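Local coordinates for protein 4-alpha-glucanotransferase (Streptococcus agalactiae, PDB 6M6T) that belongs to the amylomaltase family, whose members are also known as disproportionating enzymes, and is built around a TIM barrel, at residues D224-E227 with V228-P232; V140-F143 with A144-M147; K236-R239 with D240-L244. One frame throughout, in Å; residues are numbered along the deposited sequence.

Contact 1: D224-E227 with V228-P232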
loop_
_atom_site.group_PDB
_atom_site.type_symbol
_atom_site.label_atom_id
_atom_site.label_comp_id
_atom_site.label_asym_id
_atom_site.label_seq_id
_atom_site.Cartn_x
_atom_site.Cartn_y
_atom_site.Cartn_z
ATOM N N ASP A 224 5.766 8.131 -14.057
ATOM C CA ASP A 224 4.692 8.027 -15.044
ATOM C C ASP A 224 3.379 8.305 -14.322
ATOM O O ASP A 224 2.631 7.398 -13.968
ATOM C CB ASP A 224 4.708 6.637 -15.668
ATOM C CG ASP A 224 3.942 6.566 -16.961
ATOM O OD1 ASP A 224 3.682 7.634 -17.556
ATOM O OD2 ASP A 224 3.600 5.435 -17.384
ATOM N N SER A 225 3.086 9.591 -14.139
ATOM C CA SER A 225 2.134 10.033 -13.127
ATOM C C SER A 225 1.425 11.310 -13.555
ATOM O O SER A 225 2.019 12.160 -14.222
ATOM C CB SER A 225 2.859 10.266 -11.791
ATOM O OG SER A 225 2.250 11.300 -11.036
ATOM N N VAL A 226 0.159 11.443 -13.145
ATOM C CA VAL A 226 -0.582 12.674 -13.368
ATOM C C VAL A 226 0.018 13.828 -12.579
ATOM O O VAL A 226 -0.242 14.995 -12.893
ATOM C CB VAL A 226 -2.069 12.464 -13.018
ATOM C CG1 VAL A 226 -2.266 12.282 -11.525
ATOM C CG2 VAL A 226 -2.900 13.624 -13.509
ATOM N N GLU A 227 0.840 13.537 -11.570
ATOM C CA GLU A 227 1.440 14.608 -10.775
ATOM C C GLU A 227 2.688 15.172 -11.452
ATOM O O GLU A 227 2.892 16.393 -11.477
ATOM C CB GLU A 227 1.765 14.097 -9.363
ATOM C CG GLU A 227 0.601 14.211 -8.373
ATOM C CD GLU A 227 -0.338 13.007 -8.412
ATOM O OE1 GLU A 227 0.108 11.906 -8.819
ATOM O OE2 GLU A 227 -1.521 13.161 -8.025
ATOM N N VAL A 228 3.536 14.294 -11.993
ATOM C CA VAL A 228 4.659 14.714 -12.826
ATOM C C VAL A 228 4.173 15.481 -14.040
ATOM O O VAL A 228 4.887 16.338 -14.574
ATOM C CB VAL A 228 5.478 13.471 -13.224
ATOM C CG1 VAL A 228 6.552 13.828 -14.237
ATOM C CG2 VAL A 228 6.091 12.832 -11.984
ATOM N N TRP A 229 2.948 15.191 -14.488
ATOM C CA TRP A 229 2.343 15.876 -15.621
ATOM C C TRP A 229 1.796 17.260 -15.245
ATOM O O TRP A 229 2.227 18.279 -15.801
ATOM C CB TRP A 229 1.242 14.996 -16.199
ATOM C CG TRP A 229 0.817 15.396 -17.549
ATOM C CD1 TRP A 229 1.623 15.766 -18.584
ATOM C CD2 TRP A 229 -0.527 15.480 -18.031
ATOM N NE1 TRP A 229 0.866 16.080 -19.674
ATOM C CE2 TRP A 229 -0.459 15.912 -19.366
ATOM C CE3 TRP A 229 -1.781 15.244 -17.459
ATOM C CZ2 TRP A 229 -1.600 16.099 -20.148
ATOM C CZ3 TRP A 229 -2.910 15.445 -18.232
ATOM C CH2 TRP A 229 -2.811 15.864 -19.563
ATOM N N THR A 230 0.837 17.319 -14.307
ATOM C CA THR A 230 0.165 18.579 -13.996
ATOM C C THR A 230 0.940 19.463 -13.027
ATOM O O THR A 230 0.674 20.671 -12.961
ATOM C CB THR A 230 -1.208 18.322 -13.386
ATOM O OG1 THR A 230 -1.038 17.897 -12.034
ATOM C CG2 THR A 230 -1.953 17.250 -14.145
ATOM N N MET A 231 1.862 18.897 -12.254
ATOM C CA MET A 231 2.570 19.644 -11.213
ATOM C C MET A 231 4.055 19.292 -11.239
ATOM O O MET A 231 4.607 18.788 -10.255
ATOM C CB MET A 231 1.965 19.345 -9.844
ATOM C CG MET A 231 0.545 19.846 -9.618
ATOM S SD MET A 231 -0.032 19.352 -7.967
ATOM C CE MET A 231 -0.453 17.628 -8.245
ATOM N N PRO A 232 4.744 19.569 -12.354
ATOM C CA PRO A 232 6.157 19.155 -12.463
ATOM C C PRO A 232 7.082 19.861 -11.490
ATOM O O PRO A 232 8.183 19.354 -11.227
ATOM C CB PRO A 232 6.513 19.512 -13.910
ATOM C CG PRO A 232 5.601 20.661 -14.233
ATOM C CD PRO A 232 4.311 20.365 -13.517
#
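S225, V226 and E227 each offer a carbonyl oxygen to the amide of the fourth residue on, W229, T230 and M231, and these three bonds make up the single short turn of helix 226-230. The straightest is T230 N to V226 O, 2.9 Å with an N-H...O angle of 170°. V226 O accepts twice, since T230 OG1 also donates to it at 3.1 Å, and the two donors reach it from opposite faces of the carbonyl plane. With OG1 set between the residue's own N and carbonyl carbon (chi1 75°), the hydroxyl faces back to V226 O. T230 CG2 then rests against V226 CG2 at 3.8 Å, and the same valine methyl lies at the edge of the W229 indole, near its plane. That indole leads away from the turn: W161 packs on it edge-to-face, R169 adds a cation-pi contact, and NE1 is bound to I166 O. E227 and M231 run side by side in the same direction, the CE methyl of the methionine 3.6 Å from E227 CG, and both chains touch W278 of helix 277-289. At the start of the helix, S225 OG takes E227 N at 2.7 Å and, weakly, V228 N at 3.4 Å. S225 is thus the N-cap residue, its hydroxyl accepting from the amides of the second and third helical residues, as is usual for an N-cap serine.

Contact 2: V140-F143 with A144-M147; sequences VTDF and AEFM
F143 and M147 meet on one side of an alpha helix, the first turns of helix 140-152, where residues four apart are brought into contact by the helical repeat. The backbone bonds set the frame. V140, T141, D142 and F143 accept in turn from the amides of A144, E145, F146 and M147, each at close to the standard helical length, so the main chain is regular throughout this stretch.

The apolar contact is carried by the phenylalanine and the methionine. M147 CG lies over one face of the F143 ring, 3.4 Å from F143 CZ, with CE1 nearly as close. The sulfur sits farther out: M147 SD is 4.8 Å from the centroid of the F143 ring and 49° off its normal, an oblique Met-aromatic contact. The bent methionine chain, with chi2 at -58°, swings SD round to the CE1 and CZ side of the ring. Beyond the pair, F143 also packs on S63 and A66, and M147 on H188 of helix 182-208.

The charged contact is of another kind. The carboxylates of D142 and E145 come together with their planes 75° apart, OD1 of the first facing OE1 of the second, and two acidic groups so placed would be expected to repel. E145 OE1, however, is held in a salt bridge by R178 NE, and weak, long ion pairs run from D142 OD1 to R178 and R169, which probably offsets the local negative charge. E145 reaches its arginine with an extended chain, its CG passing 3.3 Å from T141 O.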
loop_
_atom_site.group_PDB
_atom_site.type_symbol
_atom_site.label_atom_id
_atom_site.label_comp_id
_atom_site.label_asym_id
_atom_site.label_seq_id
_atom_site.Cartn_x
_atom_site.Cartn_y
_atom_site.Cartn_z
ATOM N N VAL A 140 -10.136 14.138 -9.917
ATOM C CA VAL A 140 -10.450 12.950 -10.706
ATOM C C VAL A 140 -10.215 13.207 -12.184
ATOM O O VAL A 140 -9.467 12.475 -12.833
ATOM C CB VAL A 140 -11.887 12.466 -10.450
ATOM C CG1 VAL A 140 -12.176 11.256 -11.312
ATOM C CG2 VAL A 140 -12.073 12.090 -9.012
ATOM N N THR A 141 -10.810 14.280 -12.717
ATOM C CA THR A 141 -10.889 14.451 -14.170
ATOM C C THR A 141 -9.510 14.529 -14.818
ATOM O O THR A 141 -9.312 14.007 -15.916
ATOM C CB THR A 141 -11.725 15.692 -14.521
ATOM O OG1 THR A 141 -11.045 16.877 -14.085
ATOM C CG2 THR A 141 -13.083 15.627 -13.843
ATOM N N ASP A 142 -8.534 15.165 -14.167
ATOM C CA ASP A 142 -7.257 15.278 -14.867
ATOM C C ASP A 142 -6.445 13.999 -14.762
ATOM O O ASP A 142 -5.658 13.694 -15.671
ATOM C CB ASP A 142 -6.465 16.504 -14.398
ATOM C CG ASP A 142 -6.455 17.638 -15.472
ATOM O OD1 ASP A 142 -6.476 17.329 -16.699
ATOM O OD2 ASP A 142 -6.448 18.838 -15.098
ATOM N N PHE A 143 -6.677 13.199 -13.723
ATOM C CA PHE A 143 -6.164 11.835 -13.748
ATOM C C PHE A 143 -6.833 11.027 -14.856
ATOM O O PHE A 143 -6.190 10.187 -15.501
ATOM C CB PHE A 143 -6.369 11.153 -12.395
ATOM C CG PHE A 143 -6.418 9.660 -12.491
ATOM C CD1 PHE A 143 -5.242 8.928 -12.525
ATOM C CD2 PHE A 143 -7.642 8.987 -12.588
ATOM C CE1 PHE A 143 -5.274 7.548 -12.632
ATOM C CE2 PHE A 143 -7.683 7.608 -12.715
ATOM C CZ PHE A 143 -6.502 6.884 -12.734
ATOM N N ALA A 144 -8.130 11.255 -15.082
ATOM C CA ALA A 144 -8.833 10.489 -16.108
ATOM C C ALA A 144 -8.324 10.861 -17.497
ATOM O O ALA A 144 -8.184 9.999 -18.378
ATOM C CB ALA A 144 -10.345 10.708 -15.988
ATOM N N GLU A 145 -7.997 12.137 -17.692
ATOM C CA GLU A 145 -7.384 12.544 -18.947
ATOM C C GLU A 145 -5.985 11.964 -19.074
ATOM O O GLU A 145 -5.584 11.551 -20.161
ATOM C CB GLU A 145 -7.362 14.069 -19.067
ATOM C CG GLU A 145 -8.749 14.675 -19.128
ATOM C CD GLU A 145 -8.758 16.186 -18.988
ATOM O OE1 GLU A 145 -7.695 16.806 -19.223
ATOM O OE2 GLU A 145 -9.835 16.749 -18.650
ATOM N N PHE A 146 -5.229 11.911 -17.977
ATOM C CA PHE A 146 -3.921 11.265 -18.035
ATOM C C PHE A 146 -4.046 9.829 -18.523
ATOM O O PHE A 146 -3.327 9.404 -19.431
ATOM C CB PHE A 146 -3.251 11.313 -16.663
ATOM C CG PHE A 146 -1.884 10.666 -16.624
ATOM C CD1 PHE A 146 -0.750 11.393 -16.961
ATOM C CD2 PHE A 146 -1.734 9.341 -16.225
ATOM C CE1 PHE A 146 0.508 10.813 -16.912
ATOM C CE2 PHE A 146 -0.482 8.751 -16.176
ATOM C CZ PHE A 146 0.645 9.490 -16.523
ATOM N N MET A 147 -4.966 9.069 -17.937
ATOM C CA MET A 147 -5.144 7.680 -18.355
ATOM C C MET A 147 -5.627 7.581 -19.796
ATOM O O MET A 147 -5.238 6.655 -20.518
ATOM C CB MET A 147 -6.120 6.957 -17.425
ATOM C CG MET A 147 -5.574 6.732 -16.025
ATOM S SD MET A 147 -4.033 5.777 -15.943
ATOM C CE MET A 147 -4.311 4.518 -17.213
#

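Contact 3: K236-R239 with D240-L244; sequences KLDR and DKQPL
D238 reaches across a tight hairpin to Q242 and L244, and its side chain can be followed atom by atom. CB touches the L244 methyl CD2 at 4.0 Å. From there chi1, at 57°, tucks the carboxylate between the residue's own N and carbonyl carbon and toward the returning chain, bringing CG to 3.6 Å from Q242 O. At the tip, OD1 accepts Q242 N at 3.0 Å in a nearly straight bond, 171° at the hydrogen, although the donor comes from above the carboxylate plane. OD2 stands near Q242 O, another acceptor, and makes no hydrogen bond to it.

The same residue begins the turn. K241 N donates to D238 O at 3.0 Å, closing a type I beta turn from D238 to K241, and D238 N is weakly bound to Q242 O. With K241 in the left-handed region of backbone space, this pattern fits a type I turn followed by a G1 beta bulge. Farther from the turn, L244 N donates to K236 O at 3.0 Å, and L237 CD2 packs against P243 CA at 3.6 Å.

The hairpin lies at the protein surface, in the loop that joins helix 226-230 to strand 245-249 along the chain. Its two lysines connect it to separate neighbours: K236 NZ forms a salt bridge with E306 and a hydrogen bond with Y304 on strand 303-308, whereas K241 NZ is bonded to I167 O and to W229 O of helix 226-230.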
loop_
_atom_site.group_PDB
_atom_site.type_symbol
_atom_site.label_atom_id
_atom_site.label_comp_id
_atom_site.label_asym_id
_atom_site.label_seq_id
_atom_site.Cartn_x
_atom_site.Cartn_y
_atom_site.Cartn_z
ATOM N N LYS A 236 12.487 17.100 -9.343
ATOM C CA LYS A 236 13.707 17.477 -10.039
ATOM C C LYS A 236 13.627 16.864 -11.429
ATOM O O LYS A 236 14.100 15.751 -11.662
ATOM C CB LYS A 236 14.933 16.981 -9.282
ATOM C CG LYS A 236 15.131 17.570 -7.889
ATOM C CD LYS A 236 16.356 16.959 -7.199
ATOM C CE LYS A 236 16.601 17.627 -5.831
ATOM N NZ LYS A 236 17.814 17.148 -5.094
ATOM N N LEU A 237 13.006 17.582 -12.366
ATOM C CA LEU A 237 12.888 17.104 -13.743
ATOM C C LEU A 237 13.366 18.184 -14.705
ATOM O O LEU A 237 13.594 19.341 -14.327
ATOM C CB LEU A 237 11.450 16.695 -14.098
ATOM C CG LEU A 237 10.639 15.824 -13.126
ATOM C CD1 LEU A 237 9.169 16.149 -13.270
ATOM C CD2 LEU A 237 10.875 14.316 -13.285
ATOM N N ASP A 238 13.520 17.781 -15.966
ATOM C CA ASP A 238 13.938 18.665 -17.046
ATOM C C ASP A 238 12.757 19.048 -17.944
ATOM O O ASP A 238 11.593 18.773 -17.634
ATOM C CB ASP A 238 15.074 18.015 -17.836
ATOM C CG ASP A 238 14.704 16.668 -18.396
ATOM O OD1 ASP A 238 13.498 16.438 -18.644
ATOM O OD2 ASP A 238 15.630 15.848 -18.595
ATOM N N ARG A 239 13.066 19.692 -19.077
ATOM C CA ARG A 239 12.033 20.254 -19.942
ATOM C C ARG A 239 11.156 19.179 -20.574
ATOM O O ARG A 239 9.960 19.417 -20.794
ATOM C CB ARG A 239 12.671 21.115 -21.029
ATOM C CG ARG A 239 12.976 22.538 -20.589
ATOM C CD ARG A 239 14.076 23.178 -21.446
ATOM N NE ARG A 239 15.416 22.725 -21.067
ATOM C CZ ARG A 239 16.267 23.422 -20.314
ATOM N NH1 ARG A 239 15.919 24.617 -19.846
ATOM N NH2 ARG A 239 17.468 22.926 -20.023
ATOM N N ASP A 240 11.708 18.001 -20.880
ATOM C CA ASP A 240 10.880 16.902 -21.370
ATOM C C ASP A 240 10.525 15.908 -20.257
ATOM O O ASP A 240 10.363 14.707 -20.507
ATOM C CB ASP A 240 11.543 16.217 -22.568
ATOM C CG ASP A 240 10.887 16.622 -23.918
ATOM O OD1 ASP A 240 9.808 17.276 -23.889
ATOM O OD2 ASP A 240 11.440 16.289 -25.002
ATOM N N LYS A 241 10.436 16.413 -19.021
ATOM C CA LYS A 241 9.814 15.752 -17.868
ATOM C C LYS A 241 10.417 14.383 -17.548
ATOM O O LYS A 241 9.714 13.463 -17.109
ATOM C CB LYS A 241 8.299 15.654 -18.047
ATOM C CG LYS A 241 7.563 16.795 -17.373
ATOM C CD LYS A 241 6.160 17.022 -17.921
ATOM C CE LYS A 241 5.578 18.301 -17.319
ATOM N NZ LYS A 241 4.346 18.756 -18.015
ATOM N N GLN A 242 11.743 14.255 -17.709
ATOM C CA GLN A 242 12.374 13.020 -17.277
ATOM C C GLN A 242 13.196 13.256 -16.017
ATOM O O GLN A 242 13.757 14.341 -15.814
ATOM C CB GLN A 242 13.266 12.431 -18.371
ATOM C CG GLN A 242 12.684 12.662 -19.746
ATOM C CD GLN A 242 12.780 11.448 -20.632
ATOM O OE1 GLN A 242 13.283 10.396 -20.217
ATOM N NE2 GLN A 242 12.297 11.583 -21.866
ATOM N N PRO A 243 13.264 12.256 -15.142
ATOM C CA PRO A 243 13.883 12.463 -13.824
ATOM C C PRO A 243 15.376 12.770 -13.926
ATOM O O PRO A 243 16.138 12.024 -14.549
ATOM C CB PRO A 243 13.625 11.135 -13.102
ATOM C CG PRO A 243 12.551 10.475 -13.887
ATOM C CD PRO A 243 12.699 10.907 -15.284
ATOM N N LEU A 244 15.784 13.888 -13.302
ATOM C CA LEU A 244 17.207 14.205 -13.159
ATOM C C LEU A 244 17.897 13.171 -12.283
ATOM O O LEU A 244 18.925 12.599 -12.672
ATOM C CB LEU A 244 17.393 15.600 -12.557
ATOM C CG LEU A 244 16.884 16.847 -13.281
ATOM C CD1 LEU A 244 17.341 18.136 -12.567
ATOM C CD2 LEU A 244 17.308 16.809 -14.748
#

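From the N terminus the chain passes first through contact 2, at the start of helix 140-152, and later, beyond barrel strand 212-217, through contact 1 in helix 226-230. Contact 3 follows soon after as a hairpin leading into strand 245-249. The three are in series, none nested or crossing; contact 3 alone closes a chain reversal, while the other two are turns of helix. Helix 226-230 is the middle piece: F146 and the backbone around D142 pack on S225 and V226, while toward contact 3 V228 CG1 meets L237 CD1 and P232 CB packs on the K241 chain. Contacts 2 and 3 themselves stay about 8 Å apart at their nearest atoms.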